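PDB 4RNZ: conserved hypothetical secreted protein from Helicobacter pylori, which is probably a zinc-dependent metalloendopeptidase of the M23B family that acts on cell-wall peptidoglycan and determines cell shape. Local coordinates for residues 266-271 with 286-292; 90-95 with 357-363. All blocks are in the same frame, centred on the assembly; numbering follows the deposited sequence.

Interaction 1: residues 266-271 with 286-292; sequences HMSAFA and IGRVGST
H266 and T292 meet at one end of an antiparallel strand pairing interrupted by a beta bulge. The pairing joins two strands of a small three-stranded sheet in the M23 peptidase region, near the bound zinc ion. The bulge is read from the register, which shifts by one residue between the M267–V289 and A269–R288 pairs. H266 itself can be traced outward. Its CB lies 3.7 Å from T292 O, and CG, anti to the carbonyl carbon (chi1 -57°), turns the ring so that its edge meets that same oxygen. ND1 then donates an almost straight bond to T292 O, with an N-H...O angle of 176° and the acceptor only 2° out of the ring plane; its 2.5 Å is short enough for the exact length to be doubtful. At the far end of the ring NE2 bonds to the zinc ligand E34, which makes H266 a second-shell residue of the metal site; H299 meets the ring as well.

The same loop is held a second time. T292 OG1 donates to M267 O over 2.8 Å, tilted from the carbonyl plane, and accepts from K251 N. Next to the bulge, S268 N bonds to R288 O while S268 OG reaches V289 O from above its carbonyl plane, at 2.8 Å. Here the backbones come close, S268 CA and G290 CA being 4.0 Å apart, and G290 N gives H266 O only a weak, bent bond. Beyond it the pairing continues with R288 N to A269 O and A271 N to I286 O. M267, pointing away from the partner strand, crosses the I286 side chain at about a right angle, its CE 4.2 Å from I286 CD1.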
ATOM      1  N   HIS A 266      14.334  12.574   6.596  1.00 30.91           N
ATOM      2  CA  HIS A 266      15.484  13.450   6.562  1.00 33.05           C
ATOM      3  C   HIS A 266      15.363  14.621   7.537  1.00 33.67           C
ATOM      4  O   HIS A 266      15.881  15.688   7.273  1.00 37.82           O
ATOM      5  CB  HIS A 266      15.778  13.953   5.142  1.00 34.85           C
ATOM      6  CG  HIS A 266      15.992  12.850   4.152  1.00 37.06           C
ATOM      7  ND1 HIS A 266      17.059  11.985   4.225  1.00 38.69           N
ATOM      8  CD2 HIS A 266      15.266  12.460   3.079  1.00 38.03           C
ATOM      9  CE1 HIS A 266      16.984  11.112   3.239  1.00 38.75           C
ATOM     10  NE2 HIS A 266      15.901  11.376   2.534  1.00 37.91           N
ATOM     11  N   MET A 267      14.707  14.416   8.664  1.00 33.41           N
ATOM     12  CA  MET A 267      14.468  15.502   9.586  1.00 36.03           C
ATOM     13  C   MET A 267      15.759  15.858  10.335  1.00 38.60           C
ATOM     14  O   MET A 267      16.608  14.995  10.550  1.00 36.88           O
ATOM     15  CB  MET A 267      13.392  15.123  10.591  1.00 33.72           C
ATOM     16  CG  MET A 267      12.032  14.865   9.993  1.00 35.74           C
ATOM     17  SD  MET A 267      10.814  14.941  11.297  1.00 40.53           S
ATOM     18  CE  MET A 267       9.438  14.338  10.341  1.00 40.39           C
ATOM     19  N   SER A 268      15.902  17.129  10.719  1.00 37.22           N
ATOM     20  CA  SER A 268      17.000  17.546  11.598  1.00 37.82           C
ATOM     21  C   SER A 268      16.573  17.360  13.041  1.00 37.29           C
ATOM     22  O   SER A 268      17.418  17.190  13.912  1.00 37.73           O
ATOM     23  CB  SER A 268      17.450  18.988  11.327  1.00 37.95           C
ATOM     24  OG  SER A 268      16.360  19.891  11.381  1.00 34.51           O
ATOM     25  N   ALA A 269      15.269  17.319  13.298  1.00 37.60           N
ATOM     26  CA  ALA A 269      14.764  17.197  14.669  1.00 36.21           C
ATOM     27  C   ALA A 269      13.286  16.849  14.679  1.00 37.27           C
ATOM     28  O   ALA A 269      12.548  17.219  13.753  1.00 36.45           O
ATOM     29  CB  ALA A 269      14.983  18.513  15.423  1.00 40.78           C
ATOM     30  N   PHE A 270      12.853  16.169  15.735  1.00 34.56           N
ATOM     31  CA  PHE A 270      11.445  15.873  15.967  1.00 37.82           C
ATOM     32  C   PHE A 270      10.874  16.947  16.878  1.00 39.84           C
ATOM     33  O   PHE A 270      11.612  17.546  17.651  1.00 41.08           O
ATOM     34  CB  PHE A 270      11.288  14.514  16.653  1.00 38.64           C
ATOM     35  CG  PHE A 270      11.995  13.391  15.943  1.00 38.79           C
ATOM     36  CD1 PHE A 270      11.609  13.016  14.659  1.00 39.67           C
ATOM     37  CD2 PHE A 270      13.037  12.696  16.564  1.00 41.92           C
ATOM     38  CE1 PHE A 270      12.260  11.986  13.994  1.00 40.25           C
ATOM     39  CE2 PHE A 270      13.691  11.663  15.910  1.00 42.05           C
ATOM     40  CZ  PHE A 270      13.297  11.303  14.626  1.00 42.87           C
ATOM     41  N   ALA A 271       9.568  17.173  16.811  1.00 37.67           N
ATOM     42  CA  ALA A 271       8.915  18.120  17.714  1.00 39.25           C
ATOM     43  C   ALA A 271       9.000  17.600  19.150  1.00 41.55           C
ATOM     44  O   ALA A 271       8.756  16.429  19.389  1.00 39.74           O
ATOM     45  CB  ALA A 271       7.450  18.298  17.337  1.00 34.59           C
ATOM     46  N   ILE A 286       5.553  18.424  13.397  1.00 31.81           N
ATOM     47  CA  ILE A 286       6.146  17.156  13.808  1.00 31.24           C
ATOM     48  C   ILE A 286       7.674  17.160  13.766  1.00 33.17           C
ATOM     49  O   ILE A 286       8.305  16.197  14.209  1.00 33.77           O
ATOM     50  CB  ILE A 286       5.572  15.974  12.986  1.00 28.84           C
ATOM     51  CG1 ILE A 286       5.761  16.179  11.479  1.00 28.72           C
ATOM     52  CG2 ILE A 286       4.093  15.822  13.271  1.00 27.48           C
ATOM     53  CD1 ILE A 286       5.342  14.955  10.671  1.00 28.21           C
ATOM     54  N   GLY A 287       8.272  18.258  13.311  1.00 30.71           N
ATOM     55  CA  GLY A 287       9.715  18.351  13.248  1.00 32.40           C
ATOM     56  C   GLY A 287      10.216  19.430  12.303  1.00 32.25           C
ATOM     57  O   GLY A 287       9.497  20.377  11.973  1.00 32.81           O
ATOM     58  N   ARG A 288      11.444  19.252  11.844  1.00 28.68           N
ATOM     59  CA  ARG A 288      12.126  20.227  11.051  1.00 29.41           C
ATOM     60  C   ARG A 288      12.930  19.525  10.001  1.00 31.56           C
ATOM     61  O   ARG A 288      13.498  18.447  10.259  1.00 32.38           O
ATOM     62  CB  ARG A 288      13.084  21.042  11.928  1.00 30.61           C
ATOM     63  CG  ARG A 288      12.434  21.994  12.914  1.00 31.53           C
ATOM     64  CD  ARG A 288      13.540  22.691  13.719  1.00 33.91           C
ATOM     65  NE  ARG A 288      13.025  23.712  14.622  1.00 34.92           N
ATOM     66  CZ  ARG A 288      12.830  24.990  14.291  1.00 33.54           C
ATOM     67  NH1 ARG A 288      13.093  25.436  13.071  1.00 35.10           N
ATOM     68  NH2 ARG A 288      12.372  25.829  15.188  1.00 37.17           N
ATOM     69  N   VAL A 289      13.040  20.158   8.842  1.00 31.94           N
ATOM     70  CA  VAL A 289      13.802  19.621   7.725  1.00 33.18           C
ATOM     71  C   VAL A 289      15.288  19.500   8.063  1.00 37.15           C
ATOM     72  O   VAL A 289      15.878  20.387   8.699  1.00 39.61           O
ATOM     73  CB  VAL A 289      13.675  20.536   6.486  1.00 34.61           C
ATOM     74  CG1 VAL A 289      14.641  20.146   5.384  1.00 34.76           C
ATOM     75  CG2 VAL A 289      12.253  20.522   5.955  1.00 32.99           C
ATOM     76  N   GLY A 290      15.905  18.411   7.619  1.00 39.44           N
ATOM     77  CA  GLY A 290      17.363  18.263   7.701  1.00 40.77           C
ATOM     78  C   GLY A 290      17.910  17.766   6.389  1.00 46.46           C
ATOM     79  O   GLY A 290      17.253  17.869   5.345  1.00 47.28           O
ATOM     80  N   SER A 291      19.130  17.241   6.432  1.00 54.07           N
ATOM     81  CA  SER A 291      19.613  16.350   5.371  1.00 60.67           C
ATOM     82  C   SER A 291      20.159  15.018   5.933  1.00 64.18           C
ATOM     83  O   SER A 291      21.033  14.405   5.315  1.00 66.35           O
ATOM     84  CB  SER A 291      20.676  17.050   4.540  1.00 60.40           C
ATOM     85  OG  SER A 291      21.864  17.125   5.281  1.00 59.93           O
ATOM     86  N   THR A 292      19.621  14.557   7.075  1.00 68.12           N
ATOM     87  CA  THR A 292      20.062  13.287   7.701  1.00 66.80           C
ATOM     88  C   THR A 292      19.817  12.123   6.747  1.00 66.14           C
ATOM     89  O   THR A 292      18.890  12.169   5.943  1.00 57.82           O
ATOM     90  CB  THR A 292      19.384  12.974   9.086  1.00 65.53           C
ATOM     91  OG1 THR A 292      17.952  13.106   9.011  1.00 51.83           O
ATOM     92  CG2 THR A 292      19.937  13.873  10.215  1.00 63.48           C
TER

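Interaction 2: residues 90-95 with 357-363; sequences EKTLLL and FYLLEGF. With PO4 (phosphate ion), chain G.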
ATOM      1  N   GLU A  90      -7.756 -13.444  -9.384  1.00 32.66           N
ATOM      2  CA  GLU A  90      -8.959 -12.677  -9.070  1.00 32.21           C
ATOM      3  C   GLU A  90     -10.014 -13.604  -8.500  1.00 34.22           C
ATOM      4  O   GLU A  90     -10.210 -14.721  -8.996  1.00 31.64           O
ATOM      5  CB  GLU A  90      -9.466 -12.001 -10.333  1.00 33.97           C
ATOM      6  CG  GLU A  90     -10.627 -11.034 -10.136  1.00 35.48           C
ATOM      7  CD  GLU A  90     -11.131 -10.507 -11.449  1.00 36.91           C
ATOM      8  OE1 GLU A  90     -11.362 -11.325 -12.363  1.00 40.79           O
ATOM      9  OE2 GLU A  90     -11.275  -9.285 -11.577  1.00 42.21           O
ATOM     10  N   LYS A  91     -10.689 -13.134  -7.452  1.00 34.94           N
ATOM     11  CA  LYS A  91     -11.794 -13.858  -6.817  1.00 33.63           C
ATOM     12  C   LYS A  91     -12.974 -12.936  -6.604  1.00 31.35           C
ATOM     13  O   LYS A  91     -12.816 -11.710  -6.520  1.00 27.94           O
ATOM     14  CB  LYS A  91     -11.397 -14.422  -5.456  1.00 34.79           C
ATOM     15  CG  LYS A  91     -10.329 -15.498  -5.539  1.00 40.23           C
ATOM     16  CD  LYS A  91     -10.296 -16.384  -4.308  1.00 44.96           C
ATOM     17  CE  LYS A  91      -9.623 -17.715  -4.624  1.00 47.83           C
ATOM     18  NZ  LYS A  91      -8.264 -17.491  -5.187  1.00 47.81           N
ATOM     19  N   THR A  92     -14.147 -13.553  -6.470  1.00 29.19           N
ATOM     20  CA  THR A  92     -15.349 -12.850  -6.057  1.00 29.27           C
ATOM     21  C   THR A  92     -15.931 -13.436  -4.793  1.00 29.00           C
ATOM     22  O   THR A  92     -16.379 -14.594  -4.766  1.00 30.66           O
ATOM     23  CB  THR A  92     -16.406 -12.884  -7.156  1.00 30.47           C
ATOM     24  OG1 THR A  92     -15.856 -12.310  -8.341  1.00 29.43           O
ATOM     25  CG2 THR A  92     -17.652 -12.082  -6.745  1.00 32.51           C
ATOM     26  N   LEU A  93     -15.934 -12.633  -3.739  1.00 28.63           N
ATOM     27  CA  LEU A  93     -16.614 -12.979  -2.517  1.00 30.24           C
ATOM     28  C   LEU A  93     -18.061 -12.483  -2.594  1.00 32.89           C
ATOM     29  O   LEU A  93     -18.308 -11.291  -2.818  1.00 31.65           O
ATOM     30  CB  LEU A  93     -15.939 -12.319  -1.320  1.00 33.44           C
ATOM     31  CG  LEU A  93     -16.631 -12.462   0.034  1.00 32.02           C
ATOM     32  CD1 LEU A  93     -16.746 -13.917   0.462  1.00 33.39           C
ATOM     33  CD2 LEU A  93     -15.837 -11.673   1.059  1.00 33.39           C
ATOM     34  N   LEU A  94     -19.001 -13.402  -2.412  1.00 33.63           N
ATOM     35  CA  LEU A  94     -20.416 -13.063  -2.209  1.00 32.88           C
ATOM     36  C   LEU A  94     -20.841 -13.488  -0.805  1.00 34.64           C
ATOM     37  O   LEU A  94     -20.620 -14.630  -0.375  1.00 33.44           O
ATOM     38  CB  LEU A  94     -21.280 -13.769  -3.234  1.00 33.27           C
ATOM     39  CG  LEU A  94     -20.917 -13.586  -4.701  1.00 33.16           C
ATOM     40  CD1 LEU A  94     -21.810 -14.491  -5.541  1.00 35.22           C
ATOM     41  CD2 LEU A  94     -21.055 -12.136  -5.139  1.00 33.35           C
ATOM     42  N   LEU A  95     -21.475 -12.588  -0.080  1.00 35.91           N
ATOM     43  CA  LEU A  95     -21.726 -12.854   1.322  1.00 39.41           C
ATOM     44  C   LEU A  95     -23.103 -12.348   1.741  1.00 37.45           C
ATOM     45  O   LEU A  95     -23.511 -11.244   1.346  1.00 30.54           O
ATOM     46  CB  LEU A  95     -20.627 -12.158   2.102  1.00 41.71           C
ATOM     47  CG  LEU A  95     -20.391 -12.472   3.557  1.00 46.76           C
ATOM     48  CD1 LEU A  95     -18.903 -12.273   3.814  1.00 50.22           C
ATOM     49  CD2 LEU A  95     -21.249 -11.563   4.439  1.00 47.97           C
ATOM     50  N   PHE A 357     -22.108 -17.770   2.258  1.00 42.88           N
ATOM     51  CA  PHE A 357     -21.112 -17.108   1.437  1.00 43.00           C
ATOM     52  C   PHE A 357     -20.647 -17.978   0.281  1.00 39.86           C
ATOM     53  O   PHE A 357     -20.804 -19.188   0.315  1.00 40.38           O
ATOM     54  CB  PHE A 357     -19.913 -16.727   2.297  1.00 42.49           C
ATOM     55  CG  PHE A 357     -19.053 -17.886   2.680  1.00 44.57           C
ATOM     56  CD1 PHE A 357     -18.061 -18.348   1.822  1.00 46.11           C
ATOM     57  CD2 PHE A 357     -19.226 -18.514   3.903  1.00 47.40           C
ATOM     58  CE1 PHE A 357     -17.252 -19.413   2.178  1.00 46.97           C
ATOM     59  CE2 PHE A 357     -18.420 -19.585   4.269  1.00 48.87           C
ATOM     60  CZ  PHE A 357     -17.434 -20.036   3.410  1.00 47.72           C
ATOM     61  N   TYR A 358     -20.073 -17.328  -0.728  1.00 36.03           N
ATOM     62  CA  TYR A 358     -19.431 -17.969  -1.868  1.00 36.29           C
ATOM     63  C   TYR A 358     -18.119 -17.240  -2.136  1.00 38.13           C
ATOM     64  O   TYR A 358     -18.094 -16.020  -2.163  1.00 34.40           O
ATOM     65  CB  TYR A 358     -20.301 -17.862  -3.120  1.00 37.76           C
ATOM     66  CG  TYR A 358     -21.532 -18.713  -3.045  1.00 38.17           C
ATOM     67  CD1 TYR A 358     -22.687 -18.220  -2.478  1.00 38.82           C
ATOM     68  CD2 TYR A 358     -21.520 -20.038  -3.502  1.00 41.34           C
ATOM     69  CE1 TYR A 358     -23.820 -18.999  -2.370  1.00 40.50           C
ATOM     70  CE2 TYR A 358     -22.653 -20.831  -3.409  1.00 40.52           C
ATOM     71  CZ  TYR A 358     -23.801 -20.305  -2.840  1.00 42.75           C
ATOM     72  OH  TYR A 358     -24.953 -21.050  -2.703  1.00 44.63           O
ATOM     73  N   LEU A 359     -17.046 -18.000  -2.323  1.00 36.76           N
ATOM     74  CA  LEU A 359     -15.765 -17.458  -2.751  1.00 34.92           C
ATOM     75  C   LEU A 359     -15.471 -18.095  -4.081  1.00 33.14           C
ATOM     76  O   LEU A 359     -15.127 -19.274  -4.166  1.00 35.33           O
ATOM     77  CB  LEU A 359     -14.666 -17.750  -1.726  1.00 33.35           C
ATOM     78  CG  LEU A 359     -13.314 -17.093  -2.051  1.00 33.84           C
ATOM     79  CD1 LEU A 359     -13.459 -15.573  -2.085  1.00 33.80           C
ATOM     80  CD2 LEU A 359     -12.260 -17.523  -1.032  1.00 34.83           C
ATOM     81  N   LEU A 360     -15.613 -17.294  -5.117  1.00 32.25           N
ATOM     82  CA  LEU A 360     -15.640 -17.747  -6.486  1.00 32.97           C
ATOM     83  C   LEU A 360     -14.389 -17.369  -7.212  1.00 34.22           C
ATOM     84  O   LEU A 360     -13.805 -16.290  -6.986  1.00 33.67           O
ATOM     85  CB  LEU A 360     -16.786 -17.075  -7.224  1.00 33.43           C
ATOM     86  CG  LEU A 360     -18.148 -17.279  -6.571  1.00 34.68           C
ATOM     87  CD1 LEU A 360     -19.182 -16.553  -7.413  1.00 36.90           C
ATOM     88  CD2 LEU A 360     -18.446 -18.772  -6.435  1.00 38.23           C
ATOM     89  N   GLU A 361     -14.017 -18.241  -8.133  1.00 34.30           N
ATOM     90  CA  GLU A 361     -12.843 -18.030  -8.945  1.00 36.76           C
ATOM     91  C   GLU A 361     -13.188 -17.045 -10.032  1.00 36.20           C
ATOM     92  O   GLU A 361     -14.208 -17.208 -10.703  1.00 35.59           O
ATOM     93  CB  GLU A 361     -12.412 -19.351  -9.556  1.00 39.56           C
ATOM     94  CG  GLU A 361     -10.992 -19.341 -10.062  1.00 45.51           C
ATOM     95  CD  GLU A 361     -10.629 -20.668 -10.689  1.00 51.88           C
ATOM     96  OE1 GLU A 361     -11.239 -21.015 -11.725  1.00 51.63           O
ATOM     97  OE2 GLU A 361      -9.747 -21.357 -10.135  1.00 55.87           O
ATOM     98  N   GLY A 362     -12.451 -15.974 -10.123  1.00 33.25           N
ATOM     99  CA  GLY A 362     -12.602 -15.043 -11.167  1.00 33.49           C
ATOM    100  C   GLY A 362     -13.894 -14.270 -11.038  1.00 34.16           C
ATOM    101  O   GLY A 362     -14.557 -14.383 -10.047  1.00 35.80           O
ATOM    102  N   PHE A 363     -14.155 -13.365 -11.928  1.00 35.37           N
ATOM    103  CA  PHE A 363     -15.336 -12.564 -11.850  1.00 37.19           C
ATOM    104  C   PHE A 363     -16.148 -12.418 -13.172  1.00 39.08           C
ATOM    105  O   PHE A 363     -17.223 -12.927 -13.272  1.00 36.56           O
ATOM    106  CB  PHE A 363     -14.895 -11.191 -11.429  1.00 37.65           C
ATOM    107  CG  PHE A 363     -15.977 -10.169 -11.408  1.00 34.65           C
ATOM    108  CD1 PHE A 363     -17.152 -10.410 -10.767  1.00 32.61           C
ATOM    109  CD2 PHE A 363     -15.810  -8.972 -12.032  1.00 35.08           C
ATOM    110  CE1 PHE A 363     -18.139  -9.483 -10.745  1.00 33.73           C
ATOM    111  CE2 PHE A 363     -16.800  -8.040 -12.022  1.00 34.26           C
ATOM    112  CZ  PHE A 363     -17.967  -8.296 -11.378  1.00 33.49           C
TER
HETATM  113  P   PO4 G 506      -5.110 -19.409  -2.984  1.00 66.39           P
HETATM  114  O1  PO4 G 506      -4.859 -18.028  -2.393  1.00 57.91           O
HETATM  115  O2  PO4 G 506      -5.476 -20.332  -1.845  1.00 74.24           O
HETATM  116  O3  PO4 G 506      -3.886 -19.947  -3.694  1.00 68.89           O
HETATM  117  O4  PO4 G 506      -6.218 -19.430  -4.010  1.00 62.52           O
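T92 and L360 form a hydrogen-bonded pair in a regular antiparallel two-strand pairing, in which the C-terminal strand 357-361 lies along strand 87-96 of a larger antiparallel sheet. T92 N to L360 O and L360 N to T92 O are both 2.8 Å, each with an N-H...O angle of 164°. L94 and Y358 repeat the pair of hydrogen bonds two residues on, their donors lying in the carbonyl planes. The strand axes are 4.6 Å apart at closest approach.

Past the last pair the chain curls at G362, whose positive phi carries it out of the strand, yet two bonds still tie it to strand 87-96. G362 N donates to E90 O at 2.8 Å. T92 OG1, set anti to its own carbonyl carbon (chi1 -57°), donates to G362 O and also lies 3.3 Å from F363 CD1.

The apolar first shell differs between the faces. Beside T92, L94 CD1 touches L360 CD1 at 3.8 Å; helix 326-348 lies on this side, with L343 against L94 and L346 against F363, while H350 reaches both L94 and L360. Across the sheet, L93 and F357 pack on A108 of helix 101-109. On that face the K91 side chain crosses L359 at a slant, its CD 3.8 Å from L359 CG, and bends at its last torsion (chi4 55°). This brings its amine to a phosphate ion, probably from the crystallisation liquor, that K89 and Y145 also bind: K91 NZ donates to PO4 O4 at 3.1 Å.

Both contacts are antiparallel strand pairings, but they belong to different sheets on opposite sides of the chain's centre, their own centres about 47 Å apart and their nearest atoms about 35 Å apart. Interaction 1 is local, with 14 residues between its segments, whereas interaction 2 joins segments separated by 261 and so encloses interaction 1 in sequence. Each is partly buried. Their chemistry differs with place: 266-271 with 286-292 has irregular pairing, side-chain bonds to backbone oxygens, and a histidine leading to the zinc site. By contrast, 90-95 with 357-363 keeps an even ladder, adds leucine contacts across the strands with a helix packed on each face, and has a nickel ion about 4 Å from the L360 side chain.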